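Local structure of protein, Family 18 Chitinase (Crocus vernus, 3SIM) at residues Pro161-Asp166 with Lys188-Ser193; Asp125-Gln130 with Asn184-Ala189. The protein probably hydrolyses chitin, the N-acetylglucosamine polymer of fungal walls and arthropod cuticle, as a family 18 glycosyl hydrolase of plant origin. All coordinates share one frame; numbering follows the deposited sequence.

Contact 1 (Pro161-Asp166 with Lys188-Ser193); sequences PFPSVD and KAYDSS
The methyl group of A189 meets the root of the F162 side chain, CB to CB at 3.8 Å, and each residue points its CB toward the other loop. The same methyl just reaches the P163 ring, where A189 CB lies 4.4 Å from P163 CD. One residue further along, Y190 brings the phenol end of its ring obliquely against the corner of the proline: P163 CG is 3.6 Å from Y190 OH and 3.8 Å from Y190 CZ. The contact is apolar and shallow, burying 139 Å² in all.

F162 gives A189 little but its CB because its ring turns back on its own loop. With CG between the backbone N and the carbonyl carbon (chi1 48°), the ring lies under V165, whose CG2 stands 3.7 Å above the plane of the F162 ring, over its centre. The bend that brings these two together is a short 3-10 turn, tied by V165 N to F162 O at 3.0 Å and by D166 N to P163 O at 3.1 Å. V165 then occupies the N-cap of helix 166-175.

Further out, D166 makes a salt bridge with K209 and hydrogen bonds to Y185 and Y210, while Y190 stacks its ring with Y202. Strands 156-159 and 182-184 are parallel neighbours, and each segment belongs to the loop that leads from one of them into the next helix. This is the meeting of adjacent beta-alpha loops on the C-terminal rim of a TIM barrel.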
loop_
_atom_site.group_PDB
_atom_site.type_symbol
_atom_site.label_atom_id
_atom_site.label_comp_id
_atom_site.label_asym_id
_atom_site.label_seq_id
_atom_site.Cartn_x
_atom_site.Cartn_y
_atom_site.Cartn_z
ATOM N N PRO A 161 1.301 -2.789 -7.294
ATOM C CA PRO A 161 1.690 -2.574 -8.675
ATOM C C PRO A 161 0.706 -1.758 -9.559
ATOM O O PRO A 161 -0.352 -1.365 -9.162
ATOM C CB PRO A 161 1.863 -4.004 -9.203
ATOM C CG PRO A 161 0.948 -4.735 -8.551
ATOM C CD PRO A 161 0.736 -4.121 -7.166
ATOM N N PHE A 162 1.142 -1.503 -10.779
ATOM C CA PHE A 162 0.390 -0.881 -11.857
ATOM C C PHE A 162 1.080 -1.261 -13.182
ATOM O O PHE A 162 2.140 -1.808 -13.156
ATOM C CB PHE A 162 0.206 0.641 -11.677
ATOM C CG PHE A 162 1.451 1.372 -11.321
ATOM C CD1 PHE A 162 1.925 1.467 -10.011
ATOM C CD2 PHE A 162 2.202 1.963 -12.303
ATOM C CE1 PHE A 162 3.088 2.130 -9.746
ATOM C CE2 PHE A 162 3.355 2.612 -11.998
ATOM C CZ PHE A 162 3.784 2.680 -10.733
ATOM N N PRO A 163 0.451 -0.986 -14.314
ATOM C CA PRO A 163 0.860 -1.645 -15.542
ATOM C C PRO A 163 2.323 -1.365 -15.874
ATOM O O PRO A 163 2.986 -2.273 -16.141
ATOM C CB PRO A 163 -0.042 -1.043 -16.560
ATOM C CG PRO A 163 -1.295 -0.853 -15.867
ATOM C CD PRO A 163 -0.872 -0.400 -14.471
ATOM N N SER A 164 2.797 -0.144 -15.744
ATOM C CA SER A 164 4.187 0.145 -16.096
ATOM C C SER A 164 5.265 -0.549 -15.249
ATOM O O SER A 164 6.323 -0.674 -15.682
ATOM C CB SER A 164 4.486 1.612 -16.266
ATOM O OG SER A 164 4.229 2.263 -15.103
ATOM N N VAL A 165 4.914 -0.980 -14.049
ATOM C CA VAL A 165 5.771 -1.773 -13.211
ATOM C C VAL A 165 5.459 -3.267 -13.098
ATOM O O VAL A 165 6.040 -3.941 -12.334
ATOM C CB VAL A 165 5.987 -1.132 -11.813
ATOM C CG1 VAL A 165 6.636 0.217 -11.950
ATOM C CG2 VAL A 165 4.721 -1.095 -11.037
ATOM N N ASP A 166 4.571 -3.761 -13.917
ATOM C CA ASP A 166 4.126 -5.121 -13.819
ATOM C C ASP A 166 5.256 -6.162 -13.969
ATOM O O ASP A 166 5.172 -7.158 -13.379
ATOM C CB ASP A 166 2.993 -5.432 -14.802
ATOM C CG ASP A 166 1.610 -5.149 -14.235
ATOM O OD1 ASP A 166 1.385 -5.168 -13.051
ATOM O OD2 ASP A 166 0.817 -4.910 -15.033
ATOM N N LYS A 188 -5.784 3.892 -10.267
ATOM C CA LYS A 188 -5.678 5.307 -10.587
ATOM C C LYS A 188 -4.627 5.603 -11.688
ATOM O O LYS A 188 -4.632 6.613 -12.269
ATOM C CB LYS A 188 -5.561 6.203 -9.350
ATOM C CG LYS A 188 -4.516 5.873 -8.377
ATOM C CD LYS A 188 -4.962 4.754 -7.411
ATOM C CE LYS A 188 -3.946 4.461 -6.363
ATOM N NZ LYS A 188 -2.947 5.346 -6.472
ATOM N N ALA A 189 -3.792 4.636 -11.988
ATOM C CA ALA A 189 -2.823 4.702 -13.055
ATOM C C ALA A 189 -3.379 4.811 -14.491
ATOM O O ALA A 189 -2.761 5.341 -15.317
ATOM C CB ALA A 189 -1.792 3.631 -12.931
ATOM N N TYR A 190 -4.552 4.285 -14.723
ATOM C CA TYR A 190 -5.183 4.384 -16.013
ATOM C C TYR A 190 -5.712 5.798 -16.318
ATOM O O TYR A 190 -5.854 6.596 -15.422
ATOM C CB TYR A 190 -6.272 3.347 -16.134
ATOM C CG TYR A 190 -5.809 1.892 -16.117
ATOM C CD1 TYR A 190 -5.311 1.287 -17.247
ATOM C CD2 TYR A 190 -5.949 1.119 -15.002
ATOM C CE1 TYR A 190 -4.938 0.002 -17.240
ATOM C CE2 TYR A 190 -5.550 -0.155 -14.994
ATOM C CZ TYR A 190 -5.040 -0.706 -16.110
ATOM O OH TYR A 190 -4.682 -1.965 -16.099
ATOM N N ASP A 191 -6.038 6.068 -17.575
ATOM C CA ASP A 191 -6.534 7.370 -18.021
ATOM C C ASP A 191 -7.824 7.765 -17.367
ATOM O O ASP A 191 -8.590 6.965 -17.003
ATOM C CB ASP A 191 -6.932 7.387 -19.487
ATOM C CG ASP A 191 -5.842 7.237 -20.378
ATOM O OD1 ASP A 191 -4.707 7.613 -20.079
ATOM O OD2 ASP A 191 -6.136 6.683 -21.404
ATOM N N SER A 192 -8.033 9.063 -17.313
ATOM C CA SER A 192 -9.224 9.715 -16.786
ATOM C C SER A 192 -10.496 9.389 -17.599
ATOM O O SER A 192 -11.557 9.408 -17.093
ATOM C CB SER A 192 -8.981 11.223 -16.638
ATOM O OG SER A 192 -8.892 11.871 -17.871
ATOM N N SER A 193 -10.313 9.071 -18.852
ATOM C CA SER A 193 -11.363 8.607 -19.737
ATOM C C SER A 193 -11.926 7.175 -19.504
ATOM O O SER A 193 -12.909 6.821 -20.082
ATOM C CB SER A 193 -10.900 8.730 -21.162
ATOM O OG SER A 193 -9.880 7.816 -21.447
#

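Contact 2 (Asp125-Gln130 with Asn184-Ala189); sequences DYEHFQ and NYQFKA
Q186 and E127 reach for each other from opposite directions, and D125 enters across the line of Q186 at about a right angle. The Q186 atom built as OE1 lies 3.1 Å from E127 OE2, and the same OE1 lies 3.1 Å from D125 OD2. The groups are well out of plane with one another: the amide is turned 47° from the carboxylate of E127 and 63° from that of D125. D125 comes in with CG anti to its own backbone N (chi1 -174°), while E127 and Q186 run out extended beyond CG. The two acids are themselves close, D125 OD2 to E127 OE2 at 2.6 Å.

The Q186 amide is probably built the wrong way round. Turned over, its nitrogen would face the two carboxylates and its oxygen would face the K188 amine, whose modelled position is itself doubtful. Q186 also packs on W253 of strand 250-253. A leucine in place of Q186 would probably leave the carboxylates of D125 and E127 without the polar group that faces them.

D125 and E127 fit the closing D-x-E of the family 18 DxxDxDxE signature, whose glutamate is the proton donor in active relatives. The geometry is consistent with a largely buried polar cluster, E127 partly exposed, in which the amide, once turned over, could donate to the acid pair of the probable active site.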
loop_
_atom_site.group_PDB
_atom_site.type_symbol
_atom_site.label_atom_id
_atom_site.label_comp_id
_atom_site.label_asym_id
_atom_site.label_seq_id
_atom_site.Cartn_x
_atom_site.Cartn_y
_atom_site.Cartn_z
ATOM N N ASP A 125 5.770 -0.733 -2.211
ATOM C CA ASP A 125 5.463 0.339 -3.161
ATOM C C ASP A 125 6.682 1.035 -3.849
ATOM O O ASP A 125 6.705 2.204 -3.977
ATOM C CB ASP A 125 4.442 1.349 -2.606
ATOM C CG ASP A 125 3.980 2.444 -3.696
ATOM O OD1 ASP A 125 3.926 3.574 -3.333
ATOM O OD2 ASP A 125 3.774 2.123 -4.835
ATOM N N TYR A 126 7.702 0.284 -4.224
ATOM C CA TYR A 126 8.712 0.798 -5.107
ATOM C C TYR A 126 8.140 0.996 -6.542
ATOM O O TYR A 126 7.413 0.187 -7.023
ATOM C CB TYR A 126 9.944 -0.044 -5.104
ATOM C CG TYR A 126 10.769 0.030 -3.891
ATOM C CD1 TYR A 126 11.706 1.031 -3.723
ATOM C CD2 TYR A 126 10.656 -0.929 -2.903
ATOM C CE1 TYR A 126 12.460 1.097 -2.599
ATOM C CE2 TYR A 126 11.416 -0.888 -1.804
ATOM C CZ TYR A 126 12.322 0.124 -1.630
ATOM O OH TYR A 126 13.049 0.144 -0.514
ATOM N N GLU A 127 8.442 2.120 -7.153
ATOM C CA GLU A 127 7.934 2.504 -8.457
ATOM C C GLU A 127 8.983 2.822 -9.605
ATOM O O GLU A 127 8.635 3.145 -10.704
ATOM C CB GLU A 127 6.851 3.586 -8.297
ATOM C CG GLU A 127 5.701 3.245 -7.303
ATOM C CD GLU A 127 4.567 4.276 -7.232
ATOM O OE1 GLU A 127 4.641 5.306 -7.833
ATOM O OE2 GLU A 127 3.592 4.049 -6.568
ATOM N N HIS A 128 10.257 2.796 -9.253
ATOM C CA HIS A 128 11.323 3.072 -10.178
ATOM C C HIS A 128 12.449 2.076 -10.050
ATOM O O HIS A 128 12.885 1.777 -8.998
ATOM C CB HIS A 128 11.792 4.533 -10.085
ATOM C CG HIS A 128 10.679 5.522 -10.121
ATOM N ND1 HIS A 128 10.239 6.088 -11.277
ATOM C CD2 HIS A 128 9.910 6.028 -9.142
ATOM C CE1 HIS A 128 9.243 6.893 -11.016
ATOM N NE2 HIS A 128 9.017 6.869 -9.731
ATOM N N PHE A 129 12.825 1.532 -11.187
ATOM C CA PHE A 129 13.738 0.417 -11.300
ATOM C C PHE A 129 14.961 0.616 -12.261
ATOM O O PHE A 129 15.557 -0.308 -12.662
ATOM C CB PHE A 129 12.986 -0.903 -11.542
ATOM C CG PHE A 129 11.834 -1.180 -10.588
ATOM C CD1 PHE A 129 12.013 -1.939 -9.472
ATOM C CD2 PHE A 129 10.597 -0.701 -10.810
ATOM C CE1 PHE A 129 10.966 -2.213 -8.604
ATOM C CE2 PHE A 129 9.565 -0.952 -9.935
ATOM C CZ PHE A 129 9.745 -1.726 -8.869
ATOM N N GLN A 130 15.291 1.847 -12.580
ATOM C CA GLN A 130 16.328 2.201 -13.525
ATOM C C GLN A 130 17.755 1.839 -13.100
ATOM O O GLN A 130 18.609 1.811 -13.887
ATOM C CB GLN A 130 16.248 3.671 -13.902
ATOM C CG GLN A 130 15.235 4.046 -14.883
ATOM C CD GLN A 130 15.092 5.547 -14.982
ATOM O OE1 GLN A 130 15.660 6.144 -15.839
ATOM N NE2 GLN A 130 14.308 6.123 -14.142
ATOM N N ASN A 184 -2.878 -4.667 -3.825
ATOM C CA ASN A 184 -3.501 -3.396 -3.908
ATOM C C ASN A 184 -3.172 -2.681 -5.230
ATOM O O ASN A 184 -2.389 -1.782 -5.262
ATOM C CB ASN A 184 -3.232 -2.543 -2.676
ATOM C CG ASN A 184 -3.501 -3.265 -1.348
ATOM O OD1 ASN A 184 -4.430 -4.025 -1.175
ATOM N ND2 ASN A 184 -2.691 -2.943 -0.413
ATOM N N TYR A 185 -3.825 -3.132 -6.301
ATOM C CA TYR A 185 -3.527 -2.669 -7.644
ATOM C C TYR A 185 -3.976 -1.233 -7.749
ATOM O O TYR A 185 -4.957 -0.885 -7.255
ATOM C CB TYR A 185 -4.159 -3.527 -8.748
ATOM C CG TYR A 185 -3.443 -3.558 -10.044
ATOM C CD1 TYR A 185 -3.842 -2.775 -11.114
ATOM C CD2 TYR A 185 -2.365 -4.383 -10.238
ATOM C CE1 TYR A 185 -3.209 -2.827 -12.337
ATOM C CE2 TYR A 185 -1.707 -4.430 -11.404
ATOM C CZ TYR A 185 -2.108 -3.637 -12.470
ATOM O OH TYR A 185 -1.423 -3.657 -13.623
ATOM N N GLN A 186 -3.121 -0.428 -8.327
ATOM C CA GLN A 186 -3.261 1.007 -8.426
ATOM C C GLN A 186 -4.044 1.394 -9.740
ATOM O O GLN A 186 -3.492 1.798 -10.732
ATOM C CB GLN A 186 -1.897 1.712 -8.219
ATOM C CG GLN A 186 -1.174 1.545 -6.879
ATOM C CD GLN A 186 -0.059 2.585 -6.663
ATOM O OE1 GLN A 186 1.058 2.254 -6.363
ATOM N NE2 GLN A 186 -0.401 3.820 -6.833
ATOM N N PHE A 187 -5.341 1.242 -9.681
ATOM C CA PHE A 187 -6.222 1.530 -10.794
ATOM C C PHE A 187 -6.209 3.038 -11.173
ATOM O O PHE A 187 -6.489 3.381 -12.258
ATOM C CB PHE A 187 -7.629 0.915 -10.645
ATOM C CG PHE A 187 -7.671 -0.593 -10.757
ATOM C CD1 PHE A 187 -7.800 -1.223 -11.959
ATOM C CD2 PHE A 187 -7.574 -1.367 -9.648
ATOM C CE1 PHE A 187 -7.816 -2.578 -12.033
ATOM C CE2 PHE A 187 -7.601 -2.696 -9.729
ATOM C CZ PHE A 187 -7.705 -3.311 -10.916
ATOM N N LYS A 188 -5.784 3.892 -10.267
ATOM C CA LYS A 188 -5.678 5.307 -10.587
ATOM C C LYS A 188 -4.627 5.603 -11.688
ATOM O O LYS A 188 -4.632 6.613 -12.269
ATOM C CB LYS A 188 -5.561 6.203 -9.350
ATOM C CG LYS A 188 -4.516 5.873 -8.377
ATOM C CD LYS A 188 -4.962 4.754 -7.411
ATOM C CE LYS A 188 -3.946 4.461 -6.363
ATOM N NZ LYS A 188 -2.947 5.346 -6.472
ATOM N N ALA A 189 -3.792 4.636 -11.988
ATOM C CA ALA A 189 -2.823 4.702 -13.055
ATOM C C ALA A 189 -3.379 4.811 -14.491
ATOM O O ALA A 189 -2.761 5.341 -15.317
ATOM C CB ALA A 189 -1.792 3.631 -12.931
#

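In the fold
Contacts 1 and 2 have centres 8 Å apart and lie on the same side of the chain's centre. Along the chain the order is 125-130, then 161-166, then 184-193, where the two contacts share K188 and A189. These loops follow strands 121-125, 156-159 and 182-184, three consecutive parallel strands of the barrel. The loop after 182-184 therefore faces two others: its deeper part turns inward to the acidic residues, its outer part rests on loop 161-166, nearer the surface. A probable backbone hydrogen bond, Q186 N to P161 O at 3.0 Å, joins the contacts directly, linking the likely catalytic centre to its rim.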